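Local coordinates for membrane lipoprotein TpN32 (PDB 1XS5) that binds L-methionine between its two lobes and probably serves as the membrane-tethered, substrate-capturing component of a methionine uptake system, at residues I20-V25 / H29-I34; I104-D109 / R118-A123; E139-N144 / V148-V153; V7-E12 / R16-A21. All blocks are in the same frame, centred on the assembly; numbering follows the deposited sequence.

Contact 1 (I20-V25 / H29-I34)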
loop_
_atom_site.group_PDB
_atom_site.type_symbol
_atom_site.label_atom_id
_atom_site.label_comp_id
_atom_site.label_asym_id
_atom_site.label_seq_id
_atom_site.Cartn_x
_atom_site.Cartn_y
_atom_site.Cartn_z
ATOM N N ILE A 20 -13.264 -11.284 6.593
ATOM C CA ILE A 20 -14.489 -11.550 5.850
ATOM C C ILE A 20 -14.220 -12.776 4.997
ATOM O O ILE A 20 -15.068 -13.669 4.879
ATOM C CB ILE A 20 -14.863 -10.347 4.943
ATOM C CG1 ILE A 20 -15.275 -9.170 5.833
ATOM C CG2 ILE A 20 -15.979 -10.723 3.970
ATOM C CD1 ILE A 20 -15.417 -7.870 5.072
ATOM N N ALA A 21 -13.021 -12.828 4.427
ATOM C CA ALA A 21 -12.611 -13.945 3.598
ATOM C C ALA A 21 -12.534 -15.247 4.393
ATOM O O ALA A 21 -12.815 -16.336 3.845
ATOM C CB ALA A 21 -11.256 -13.664 2.976
ATOM N N LYS A 22 -12.101 -15.130 5.647
ATOM C CA LYS A 22 -11.940 -16.297 6.542
ATOM C C LYS A 22 -13.331 -16.936 6.741
ATOM O O LYS A 22 -13.495 -18.160 6.625
ATOM C CB LYS A 22 -11.339 -15.842 7.880
ATOM C CG LYS A 22 -11.255 -16.886 9.019
ATOM C CD LYS A 22 -10.583 -16.211 10.243
ATOM C CE LYS A 22 -10.567 -17.097 11.478
ATOM N NZ LYS A 22 -9.990 -18.431 11.170
ATOM N N GLU A 23 -14.321 -16.115 7.038
ATOM C CA GLU A 23 -15.674 -16.658 7.185
ATOM C C GLU A 23 -16.148 -17.348 5.917
ATOM O O GLU A 23 -16.694 -18.441 5.965
ATOM C CB GLU A 23 -16.665 -15.563 7.517
ATOM C CG GLU A 23 -16.360 -14.843 8.805
ATOM C CD GLU A 23 -17.562 -14.055 9.271
ATOM O OE1 GLU A 23 -18.382 -13.731 8.385
ATOM O OE2 GLU A 23 -17.687 -13.759 10.488
ATOM N N GLU A 24 -15.910 -16.724 4.775
ATOM C CA GLU A 24 -16.362 -17.289 3.531
ATOM C C GLU A 24 -15.737 -18.599 3.109
ATOM O O GLU A 24 -16.444 -19.489 2.620
ATOM C CB GLU A 24 -16.174 -16.273 2.392
ATOM C CG GLU A 24 -17.103 -15.100 2.447
ATOM C CD GLU A 24 -18.590 -15.495 2.335
ATOM O OE1 GLU A 24 -18.951 -16.386 1.506
ATOM O OE2 GLU A 24 -19.386 -14.882 3.081
ATOM N N VAL A 25 -14.426 -18.743 3.270
ATOM C CA VAL A 25 -13.797 -19.976 2.838
ATOM C C VAL A 25 -14.007 -21.115 3.845
ATOM O O VAL A 25 -13.764 -22.305 3.538
ATOM C CB VAL A 25 -12.312 -19.774 2.532
ATOM C CG1 VAL A 25 -12.168 -18.747 1.360
ATOM C CG2 VAL A 25 -11.562 -19.300 3.800
ATOM N N HIS A 29 -14.640 -25.516 3.959
ATOM C CA HIS A 29 -13.816 -26.228 4.915
ATOM C C HIS A 29 -12.350 -25.842 4.827
ATOM O O HIS A 29 -11.475 -26.694 4.889
ATOM C CB HIS A 29 -13.970 -27.738 4.721
ATOM C CG HIS A 29 -15.313 -28.253 5.132
ATOM N ND1 HIS A 29 -15.737 -28.256 6.444
ATOM C CD2 HIS A 29 -16.351 -28.725 4.399
ATOM C CE1 HIS A 29 -16.981 -28.701 6.501
ATOM N NE2 HIS A 29 -17.377 -28.990 5.273
ATOM N N ILE A 30 -12.092 -24.549 4.668
ATOM C CA ILE A 30 -10.711 -24.065 4.619
ATOM C C ILE A 30 -10.622 -23.153 5.817
ATOM O O ILE A 30 -11.483 -22.275 6.026
ATOM C CB ILE A 30 -10.405 -23.249 3.327
ATOM C CG1 ILE A 30 -10.403 -24.171 2.106
ATOM C CG2 ILE A 30 -9.000 -22.593 3.432
ATOM C CD1 ILE A 30 -10.532 -23.431 0.775
ATOM N N GLU A 31 -9.619 -23.388 6.648
ATOM C CA GLU A 31 -9.447 -22.555 7.807
ATOM C C GLU A 31 -8.319 -21.594 7.493
ATOM O O GLU A 31 -7.166 -21.986 7.386
ATOM C CB GLU A 31 -9.088 -23.359 9.043
ATOM C CG GLU A 31 -8.944 -22.431 10.227
ATOM C CD GLU A 31 -8.530 -23.171 11.467
ATOM O OE1 GLU A 31 -7.550 -23.951 11.374
ATOM O OE2 GLU A 31 -9.179 -22.968 12.522
ATOM N N LEU A 32 -8.686 -20.335 7.330
ATOM C CA LEU A 32 -7.743 -19.298 6.980
ATOM C C LEU A 32 -7.170 -18.774 8.292
ATOM O O LEU A 32 -7.918 -18.290 9.152
ATOM C CB LEU A 32 -8.485 -18.178 6.216
ATOM C CG LEU A 32 -7.629 -17.076 5.565
ATOM C CD1 LEU A 32 -6.574 -17.706 4.676
ATOM C CD2 LEU A 32 -8.523 -16.118 4.752
ATOM N N ARG A 33 -5.858 -18.934 8.464
ATOM C CA ARG A 33 -5.180 -18.441 9.660
ATOM C C ARG A 33 -4.562 -17.084 9.266
ATOM O O ARG A 33 -3.732 -17.026 8.349
ATOM C CB ARG A 33 -4.090 -19.448 10.057
ATOM C CG ARG A 33 -3.273 -19.049 11.276
ATOM C CD ARG A 33 -2.421 -20.273 11.686
ATOM N NE ARG A 33 -1.390 -20.577 10.691
ATOM C CZ ARG A 33 -0.218 -19.976 10.620
ATOM N NH1 ARG A 33 0.099 -19.027 11.492
ATOM N NH2 ARG A 33 0.648 -20.322 9.668
ATOM N N ILE A 34 -4.961 -16.007 9.940
ATOM C CA ILE A 34 -4.462 -14.669 9.635
ATOM C C ILE A 34 -3.273 -14.429 10.538
ATOM O O ILE A 34 -3.389 -14.412 11.771
ATOM C CB ILE A 34 -5.566 -13.599 9.855
ATOM C CG1 ILE A 34 -6.776 -13.913 8.925
ATOM C CG2 ILE A 34 -5.032 -12.213 9.514
ATOM C CD1 ILE A 34 -7.964 -12.926 9.086
HETATM O O HOH W 1 -11.710 -19.928 7.473
HETATM O O HOH W 2 -9.684 -20.329 13.279
#
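Ala21 rests on strand 30-36, its CB lying 4.1 Å from CD2 of Leu32. One position on, Lys22 lays its aliphatic chain across Leu32, CB to CB 4.0 Å. The chain runs out fully extended, CG anti to the backbone N (chi1 173°), and bends only at its last torsion, which turns NZ onto the backbone O of Leu32 at 2.9 Å, 24° out of the carbonyl plane. A water accepts from the same NZ and donates to OE2 of Glu31, so the ammonium and that carboxylate are linked without direct contact; OE1 of Glu31 bonds Thr4. The pairing belongs to the second half of the beta-alpha-beta unit of strand 3-9, helix 14-26 and strand 30-36, where helix and strand segments run nearly antiparallel at 162°. A second water donates to O of Lys22 and to O of Ile30 and accepts from N of Leu32, bridging the two backbones. Val25 then sets CG2 4.1 Å from CB of Leu32 and its CB 4.0 Å from CB of Ile30. Its carbonyl O receives N of Ile30 at 3.0 Å, the outer bond of a Schellman motif in which His29, with positive phi, turns the chain from helix into strand.

Contact 2 (I104-D109 / R118-A123)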
loop_
_atom_site.group_PDB
_atom_site.type_symbol
_atom_site.label_atom_id
_atom_site.label_comp_id
_atom_site.label_asym_id
_atom_site.label_seq_id
_atom_site.Cartn_x
_atom_site.Cartn_y
_atom_site.Cartn_z
ATOM N N ILE A 104 8.533 18.109 3.726
ATOM C CA ILE A 104 7.536 17.078 3.384
ATOM C C ILE A 104 8.166 15.686 3.552
ATOM O O ILE A 104 9.180 15.366 2.928
ATOM C CB ILE A 104 7.024 17.268 1.922
ATOM C CG1 ILE A 104 6.335 18.634 1.788
ATOM C CG2 ILE A 104 6.044 16.162 1.556
ATOM C CD1 ILE A 104 5.637 18.866 0.412
ATOM N N ALA A 105 7.559 14.857 4.400
ATOM C CA ALA A 105 8.050 13.513 4.659
ATOM C C ALA A 105 7.395 12.543 3.689
ATOM O O ALA A 105 6.189 12.631 3.450
ATOM C CB ALA A 105 7.690 13.108 6.092
ATOM N N ILE A 106 8.169 11.593 3.180
ATOM C CA ILE A 106 7.658 10.594 2.261
ATOM C C ILE A 106 8.168 9.196 2.624
ATOM O O ILE A 106 9.142 9.053 3.385
ATOM C CB ILE A 106 8.094 10.933 0.808
ATOM C CG1 ILE A 106 9.616 10.933 0.698
ATOM C CG2 ILE A 106 7.603 12.338 0.409
ATOM C CD1 ILE A 106 10.076 11.381 -0.714
ATOM N N PRO A 107 7.573 8.149 2.038
ATOM C CA PRO A 107 8.008 6.795 2.345
ATOM C C PRO A 107 9.462 6.583 1.963
ATOM O O PRO A 107 9.952 7.187 1.014
ATOM C CB PRO A 107 7.076 5.925 1.490
ATOM C CG PRO A 107 5.824 6.703 1.454
ATOM C CD PRO A 107 6.356 8.121 1.194
ATOM N N ASN A 108 10.143 5.705 2.688
ATOM C CA ASN A 108 11.557 5.440 2.376
ATOM C C ASN A 108 11.811 4.095 1.693
ATOM O O ASN A 108 12.969 3.724 1.474
ATOM C CB ASN A 108 12.424 5.589 3.639
ATOM C CG ASN A 108 12.379 4.367 4.531
ATOM O OD1 ASN A 108 11.560 3.456 4.349
ATOM N ND2 ASN A 108 13.267 4.344 5.523
ATOM N N ASP A 109 10.760 3.344 1.342
ATOM C CA ASP A 109 11.008 2.100 0.596
ATOM C C ASP A 109 10.848 2.539 -0.863
ATOM O O ASP A 109 9.887 3.225 -1.233
ATOM C CB ASP A 109 10.053 0.971 0.978
ATOM C CG ASP A 109 8.597 1.324 0.734
ATOM O OD1 ASP A 109 8.059 2.179 1.453
ATOM O OD2 ASP A 109 8.000 0.724 -0.178
ATOM N N ARG A 118 6.250 11.067 -7.548
ATOM C CA ARG A 118 5.426 11.338 -8.734
ATOM C C ARG A 118 4.089 12.037 -8.370
ATOM O O ARG A 118 3.487 12.759 -9.186
ATOM C CB ARG A 118 5.239 10.058 -9.547
ATOM C CG ARG A 118 6.587 9.589 -10.059
ATOM C CD ARG A 118 6.597 9.022 -11.469
ATOM N NE ARG A 118 7.970 8.873 -11.989
ATOM C CZ ARG A 118 8.766 7.822 -11.771
ATOM N NH1 ARG A 118 8.344 6.779 -11.034
ATOM N NH2 ARG A 118 9.992 7.818 -12.295
ATOM N N LEU A 119 3.640 11.840 -7.138
ATOM C CA LEU A 119 2.459 12.548 -6.625
ATOM C C LEU A 119 2.831 14.038 -6.470
ATOM O O LEU A 119 2.094 14.935 -6.901
ATOM C CB LEU A 119 2.057 11.941 -5.268
ATOM C CG LEU A 119 0.893 12.591 -4.518
ATOM C CD1 LEU A 119 0.407 11.600 -3.435
ATOM C CD2 LEU A 119 1.352 13.947 -3.876
ATOM N N LEU A 120 3.973 14.308 -5.826
ATOM C CA LEU A 120 4.451 15.692 -5.624
ATOM C C LEU A 120 4.760 16.331 -6.987
ATOM O O LEU A 120 4.550 17.506 -7.186
ATOM C CB LEU A 120 5.735 15.677 -4.752
ATOM C CG LEU A 120 5.451 15.180 -3.309
ATOM C CD1 LEU A 120 6.759 15.124 -2.504
ATOM C CD2 LEU A 120 4.498 16.108 -2.626
ATOM N N GLU A 121 5.266 15.539 -7.931
ATOM C CA GLU A 121 5.536 16.097 -9.264
ATOM C C GLU A 121 4.204 16.560 -9.911
ATOM O O GLU A 121 4.110 17.673 -10.456
ATOM C CB GLU A 121 6.212 15.022 -10.124
ATOM C CG GLU A 121 6.460 15.396 -11.570
ATOM C CD GLU A 121 7.221 14.298 -12.326
ATOM O OE1 GLU A 121 6.759 13.133 -12.279
ATOM O OE2 GLU A 121 8.268 14.599 -12.965
ATOM N N ALA A 122 3.183 15.699 -9.851
ATOM C CA ALA A 122 1.858 15.998 -10.396
ATOM C C ALA A 122 1.257 17.260 -9.758
ATOM O O ALA A 122 0.503 18.008 -10.413
ATOM C CB ALA A 122 0.912 14.783 -10.164
ATOM N N ALA A 123 1.562 17.487 -8.478
ATOM C CA ALA A 123 1.066 18.682 -7.782
ATOM C C ALA A 123 1.939 19.937 -8.039
ATOM O O ALA A 123 1.671 21.002 -7.483
ATOM C CB ALA A 123 0.960 18.414 -6.245
#
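Leu120 points from helix 110-122 at the strand, and its CD1 is the one atom that meets both Ile104 and Ile106. The leucine holds CG beside its backbone N and anti to the carbonyl carbon (chi1 -66°), then continues with CD1 extended (chi2 178°), which carries that methyl to the sheet. CD1 of Leu120 lies 4.1 Å from CG2 of Ile106, the two side chains running at a slant to each other. Ile106 touches with this branch methyl alone. Ile104, two residues back on the same strand face, straddles the end of the leucine with two methyls: CG2 of Ile104 is 4.3 Å from CD1 of Leu120, and CD1 of Ile104 is 4.3 Å from CD2 of Leu120. After Pro107 the chain turns through Asp109, the N-cap of helix 110-122, which carries it on to Leu120. Leu150 and Val169, from the two strands flanking 103-107, also pack on Leu120, while Leu117 of the same helix reaches Ile106. With all three touching residues buried, the pairing is purely apolar: dispersion and exclusion of water hold it, and no hydrogen bond between the segments helps to set how they lie.

Contact 3 (E139-N144 / V148-V153)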
loop_
_atom_site.group_PDB
_atom_site.type_symbol
_atom_site.label_atom_id
_atom_site.label_comp_id
_atom_site.label_asym_id
_atom_site.label_seq_id
_atom_site.Cartn_x
_atom_site.Cartn_y
_atom_site.Cartn_z
ATOM N N GLU A 139 17.200 11.132 -5.080
ATOM C CA GLU A 139 18.407 11.427 -5.879
ATOM C C GLU A 139 18.043 11.663 -7.350
ATOM O O GLU A 139 18.818 12.253 -8.118
ATOM C CB GLU A 139 19.402 10.264 -5.798
ATOM C CG GLU A 139 19.134 9.181 -6.830
ATOM C CD GLU A 139 19.838 7.855 -6.537
ATOM O OE1 GLU A 139 21.099 7.818 -6.522
ATOM O OE2 GLU A 139 19.120 6.839 -6.326
ATOM N N ASP A 140 16.864 11.188 -7.741
ATOM C CA ASP A 140 16.367 11.348 -9.107
ATOM C C ASP A 140 15.587 12.652 -9.329
ATOM O O ASP A 140 15.038 12.873 -10.401
ATOM C CB ASP A 140 15.469 10.158 -9.482
ATOM C CG ASP A 140 16.239 8.844 -9.559
ATOM O OD1 ASP A 140 17.273 8.827 -10.260
ATOM O OD2 ASP A 140 15.831 7.830 -8.931
ATOM N N VAL A 141 15.507 13.508 -8.318
ATOM C CA VAL A 141 14.765 14.749 -8.477
ATOM C C VAL A 141 15.577 15.712 -9.319
ATOM O O VAL A 141 16.640 16.133 -8.904
ATOM C CB VAL A 141 14.478 15.424 -7.111
ATOM C CG1 VAL A 141 13.855 16.795 -7.327
ATOM C CG2 VAL A 141 13.515 14.554 -6.312
ATOM N N GLN A 142 15.077 16.090 -10.490
ATOM C CA GLN A 142 15.850 17.001 -11.332
ATOM C C GLN A 142 15.647 18.489 -11.058
ATOM O O GLN A 142 16.541 19.315 -11.323
ATOM C CB GLN A 142 15.570 16.700 -12.795
ATOM C CG GLN A 142 16.235 17.681 -13.728
ATOM C CD GLN A 142 15.815 17.471 -15.146
ATOM O OE1 GLN A 142 15.279 18.380 -15.788
ATOM N NE2 GLN A 142 16.043 16.267 -15.652
ATOM N N GLN A 143 14.495 18.858 -10.528
ATOM C CA GLN A 143 14.234 20.265 -10.248
ATOM C C GLN A 143 13.309 20.416 -9.046
ATOM O O GLN A 143 12.351 19.634 -8.893
ATOM C CB GLN A 143 13.567 20.883 -11.465
ATOM C CG GLN A 143 13.401 22.361 -11.415
ATOM C CD GLN A 143 12.664 22.844 -12.649
ATOM O OE1 GLN A 143 12.715 22.194 -13.712
ATOM N NE2 GLN A 143 11.982 23.985 -12.528
ATOM N N ASN A 144 13.572 21.422 -8.217
ATOM C CA ASN A 144 12.761 21.648 -7.020
ATOM C C ASN A 144 12.049 22.991 -7.127
ATOM O O ASN A 144 12.515 23.996 -6.632
ATOM C CB ASN A 144 13.660 21.628 -5.790
ATOM C CG ASN A 144 12.919 21.229 -4.537
ATOM O OD1 ASN A 144 11.904 21.816 -4.203
ATOM N ND2 ASN A 144 13.433 20.218 -3.836
ATOM N N VAL A 148 11.207 22.724 -1.640
ATOM C CA VAL A 148 10.780 21.843 -0.543
ATOM C C VAL A 148 11.875 20.896 -0.049
ATOM O O VAL A 148 12.731 20.447 -0.814
ATOM C CB VAL A 148 9.560 20.982 -1.021
ATOM C CG1 VAL A 148 9.431 19.692 -0.160
ATOM C CG2 VAL A 148 8.282 21.816 -0.940
ATOM N N VAL A 149 11.838 20.570 1.238
ATOM C CA VAL A 149 12.820 19.649 1.810
ATOM C C VAL A 149 12.082 18.315 1.903
ATOM O O VAL A 149 11.059 18.251 2.577
ATOM C CB VAL A 149 13.218 20.080 3.284
ATOM C CG1 VAL A 149 14.076 19.042 3.920
ATOM C CG2 VAL A 149 13.876 21.432 3.293
ATOM N N LEU A 150 12.594 17.272 1.256
ATOM C CA LEU A 150 11.963 15.942 1.254
ATOM C C LEU A 150 12.615 15.009 2.265
ATOM O O LEU A 150 13.800 14.725 2.144
ATOM C CB LEU A 150 12.100 15.294 -0.127
ATOM C CG LEU A 150 11.468 16.092 -1.277
ATOM C CD1 LEU A 150 11.849 15.477 -2.616
ATOM C CD2 LEU A 150 9.989 16.069 -1.144
ATOM N N GLN A 151 11.874 14.526 3.249
ATOM C CA GLN A 151 12.481 13.621 4.229
ATOM C C GLN A 151 11.984 12.216 4.072
ATOM O O GLN A 151 10.793 11.975 4.149
ATOM C CB GLN A 151 12.160 14.034 5.663
ATOM C CG GLN A 151 12.447 15.460 5.989
ATOM C CD GLN A 151 12.769 15.646 7.471
ATOM O OE1 GLN A 151 12.109 15.054 8.368
ATOM N NE2 GLN A 151 13.789 16.470 7.741
ATOM N N GLU A 152 12.894 11.273 3.886
ATOM C CA GLU A 152 12.510 9.887 3.738
ATOM C C GLU A 152 12.254 9.316 5.139
ATOM O O GLU A 152 13.096 9.472 6.026
ATOM C CB GLU A 152 13.653 9.119 3.048
ATOM C CG GLU A 152 13.921 9.582 1.608
ATOM C CD GLU A 152 15.269 9.094 1.094
ATOM O OE1 GLU A 152 16.305 9.627 1.551
ATOM O OE2 GLU A 152 15.294 8.165 0.253
ATOM N N VAL A 153 11.132 8.627 5.332
ATOM C CA VAL A 153 10.787 8.098 6.654
ATOM C C VAL A 153 10.154 6.729 6.509
ATOM O O VAL A 153 9.460 6.505 5.516
ATOM C CB VAL A 153 9.754 9.043 7.342
ATOM C CG1 VAL A 153 9.338 8.497 8.705
ATOM C CG2 VAL A 153 10.332 10.413 7.498
#
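A single side-chain amide does the work of a strand partner here: Asn144 offers both its polar atoms to the backbone of Val148. Its OD1 accepts N of Val148 at 2.8 Å in a nearly straight bond, the N-H pointing at the oxygen with an angle of 169°, although the donor stands somewhat out of the amide carbonyl plane. Its ND2 gives a hydrogen to O of the same residue at 3.1 Å, more bent, with an angle of 142°; this donor lies in the plane of the peptide carbonyl, on a lone pair. CG of Asn144 stands anti to the backbone N (chi1 -154°), which extends the amide across to Val148. Two bonds to one residue fix the rotation of the flat group and leave little doubt which end is oxygen and which nitrogen.

The rest of the contact is apolar and modest. CG2 of Val141 meets CD1 of Leu150 at 4.2 Å, the two side chains slanting past one another; Leu150 also packs on Leu117 and Leu120 of helix 110-122. The two strands belong to different sheets: 141-143 pairs antiparallel with 127-128, forming a classic beta bulge where Gln142 and Gln143 both face Arg127, whereas 149-153 is the outermost strand of the five-stranded sheet and bonds to 103-107. Asn144 thus satisfies the backbone N-H and C=O of Val148, just ahead of that strand, by imitating a peptide group, a directional link beside the one apolar pair that these two segments share.

Contact 4 (V7-E12 / R16-A21)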
loop_
_atom_site.group_PDB
_atom_site.type_symbol
_atom_site.label_atom_id
_atom_site.label_comp_id
_atom_site.label_asym_id
_atom_site.label_seq_id
_atom_site.Cartn_x
_atom_site.Cartn_y
_atom_site.Cartn_z
ATOM N N VAL A 7 -2.136 -16.705 5.940
ATOM C CA VAL A 7 -2.055 -15.547 5.056
ATOM C C VAL A 7 -1.471 -14.439 5.927
ATOM O O VAL A 7 -2.039 -14.115 6.968
ATOM C CB VAL A 7 -3.446 -15.124 4.507
ATOM C CG1 VAL A 7 -4.457 -15.068 5.652
ATOM C CG2 VAL A 7 -3.344 -13.723 3.792
ATOM N N GLY A 8 -0.323 -13.893 5.510
ATOM C CA GLY A 8 0.320 -12.815 6.263
ATOM C C GLY A 8 -0.349 -11.471 6.012
ATOM O O GLY A 8 -0.722 -11.148 4.861
ATOM N N VAL A 9 -0.527 -10.694 7.076
ATOM C CA VAL A 9 -1.148 -9.351 6.940
ATOM C C VAL A 9 -0.318 -8.390 7.804
ATOM O O VAL A 9 0.335 -8.826 8.752
ATOM C CB VAL A 9 -2.652 -9.387 7.419
ATOM C CG1 VAL A 9 -2.717 -9.467 8.954
ATOM C CG2 VAL A 9 -3.419 -8.176 6.887
ATOM N N LEU A 10 -0.381 -7.095 7.487
ATOM C CA LEU A 10 0.324 -6.047 8.185
ATOM C C LEU A 10 -0.594 -5.199 9.055
ATOM O O LEU A 10 -0.239 -4.841 10.174
ATOM C CB LEU A 10 0.980 -5.122 7.140
ATOM C CG LEU A 10 1.842 -3.930 7.558
ATOM C CD1 LEU A 10 3.088 -4.428 8.276
ATOM C CD2 LEU A 10 2.268 -3.190 6.285
ATOM N N SER A 11 -1.769 -4.853 8.529
ATOM C CA SER A 11 -2.667 -3.959 9.263
ATOM C C SER A 11 -4.014 -3.802 8.572
ATOM O O SER A 11 -4.327 -4.473 7.578
ATOM C CB SER A 11 -2.044 -2.552 9.291
ATOM O OG SER A 11 -2.134 -1.944 7.980
ATOM N N GLU A 12 -4.800 -2.883 9.111
ATOM C CA GLU A 12 -6.074 -2.551 8.493
ATOM C C GLU A 12 -5.651 -1.790 7.236
ATOM O O GLU A 12 -4.601 -1.146 7.228
ATOM C CB GLU A 12 -6.873 -1.644 9.416
ATOM C CG GLU A 12 -7.397 -2.382 10.662
ATOM C CD GLU A 12 -8.303 -3.578 10.319
ATOM O OE1 GLU A 12 -8.714 -3.707 9.153
ATOM O OE2 GLU A 12 -8.623 -4.396 11.220
ATOM N N ARG A 16 -9.272 -6.630 8.188
ATOM C CA ARG A 16 -10.716 -6.827 8.182
ATOM C C ARG A 16 -11.175 -7.596 6.920
ATOM O O ARG A 16 -12.053 -8.452 7.000
ATOM C CB ARG A 16 -11.403 -5.459 8.281
ATOM C CG ARG A 16 -12.863 -5.560 8.563
ATOM C CD ARG A 16 -13.085 -6.152 9.951
ATOM N NE ARG A 16 -14.509 -6.375 10.184
ATOM C CZ ARG A 16 -15.009 -7.023 11.233
ATOM N NH1 ARG A 16 -14.189 -7.520 12.163
ATOM N NH2 ARG A 16 -16.328 -7.178 11.344
ATOM N N LEU A 17 -10.583 -7.293 5.764
ATOM C CA LEU A 17 -10.947 -7.965 4.518
ATOM C C LEU A 17 -10.602 -9.473 4.598
ATOM O O LEU A 17 -11.303 -10.340 4.062
ATOM C CB LEU A 17 -10.194 -7.308 3.337
ATOM C CG LEU A 17 -10.473 -5.817 3.089
ATOM C CD1 LEU A 17 -9.571 -5.303 1.973
ATOM C CD2 LEU A 17 -11.970 -5.626 2.686
ATOM N N LEU A 18 -9.512 -9.804 5.276
ATOM C CA LEU A 18 -9.144 -11.216 5.416
ATOM C C LEU A 18 -10.094 -11.933 6.393
ATOM O O LEU A 18 -10.298 -13.145 6.295
ATOM C CB LEU A 18 -7.703 -11.308 5.920
ATOM C CG LEU A 18 -6.668 -11.015 4.821
ATOM C CD1 LEU A 18 -5.290 -11.095 5.437
ATOM C CD2 LEU A 18 -6.769 -11.988 3.694
ATOM N N GLU A 19 -10.643 -11.190 7.347
ATOM C CA GLU A 19 -11.598 -11.761 8.308
ATOM C C GLU A 19 -12.912 -12.085 7.594
ATOM O O GLU A 19 -13.612 -13.026 7.965
ATOM C CB GLU A 19 -11.905 -10.779 9.434
ATOM C CG GLU A 19 -10.724 -10.518 10.352
ATOM C CD GLU A 19 -10.485 -11.654 11.363
ATOM O OE1 GLU A 19 -11.158 -12.727 11.277
ATOM O OE2 GLU A 19 -9.625 -11.471 12.257
ATOM N N ILE A 20 -13.264 -11.284 6.593
ATOM C CA ILE A 20 -14.489 -11.550 5.850
ATOM C C ILE A 20 -14.220 -12.776 4.997
ATOM O O ILE A 20 -15.068 -13.669 4.879
ATOM C CB ILE A 20 -14.863 -10.347 4.943
ATOM C CG1 ILE A 20 -15.275 -9.170 5.833
ATOM C CG2 ILE A 20 -15.979 -10.723 3.970
ATOM C CD1 ILE A 20 -15.417 -7.870 5.072
ATOM N N ALA A 21 -13.021 -12.828 4.427
ATOM C CA ALA A 21 -12.611 -13.945 3.598
ATOM C C ALA A 21 -12.534 -15.247 4.393
ATOM O O ALA A 21 -12.815 -16.336 3.845
ATOM C CB ALA A 21 -11.256 -13.664 2.976
#
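Val7, Val9 and Leu18 form the apolar part of this contact. Leu18 of the helix points at strand 3-9 and places CD1 between two valines of one strand face. The Val7 and Leu18 side chains reach toward each other tip to tip, with CG2 of Val7 3.7 Å from CD1 and 3.8 Å from CD2, so the isopropyl end of the leucine is touched at both methyls. Val9 instead slides past Leu18 in the opposite direction and presents its branch point, CB lying 3.7 Å from the same CD1.

The polar part is one hydrogen bond. Glu12 folds back at chi2 (-59°), and its OE1 accepts N of Arg16 at 3.1 Å on the syn side of the carboxylate, 26° out of plane. Side-chain acceptance of a backbone N-H in the first turn helps satisfy the start of helix 14-26, and the negative charge would probably favour that end of the helix dipole. The Arg16 guanidinium is directed elsewhere, and its side chain packs on Tyr227.

Around this pairing, Ile34 of strand 30-36, Phe56 of strand 54-59 and Leu219 of helix 210-219 all pack on Leu18; the contact forms the first strand-to-helix step of the beta-alpha-beta unit.

Overall arrangement
The four contacts fall into two touching pairs on opposite sides of the chain's centre. Contacts 4 and 1, in that order along the chain, share helix 14-26 and neighbouring strands of one sheet; their centres lie 10 Å apart, and together they describe a complete beta-alpha-beta unit. Contacts 2 and 3 follow, centres 8 Å apart, on neighbouring strands 103-107 and 149-153 of the other main sheet, to whose edge contact 3 ties the small sheet of 127-128 and 141-143. Between pairs the centres are 27 to 43 Å apart, with no touch. Methionine lies about 10 Å from the Val9 side chain and about 12 Å from that of Ile106, consistent with a periplasmic binding protein whose two lobes enclose their ligand.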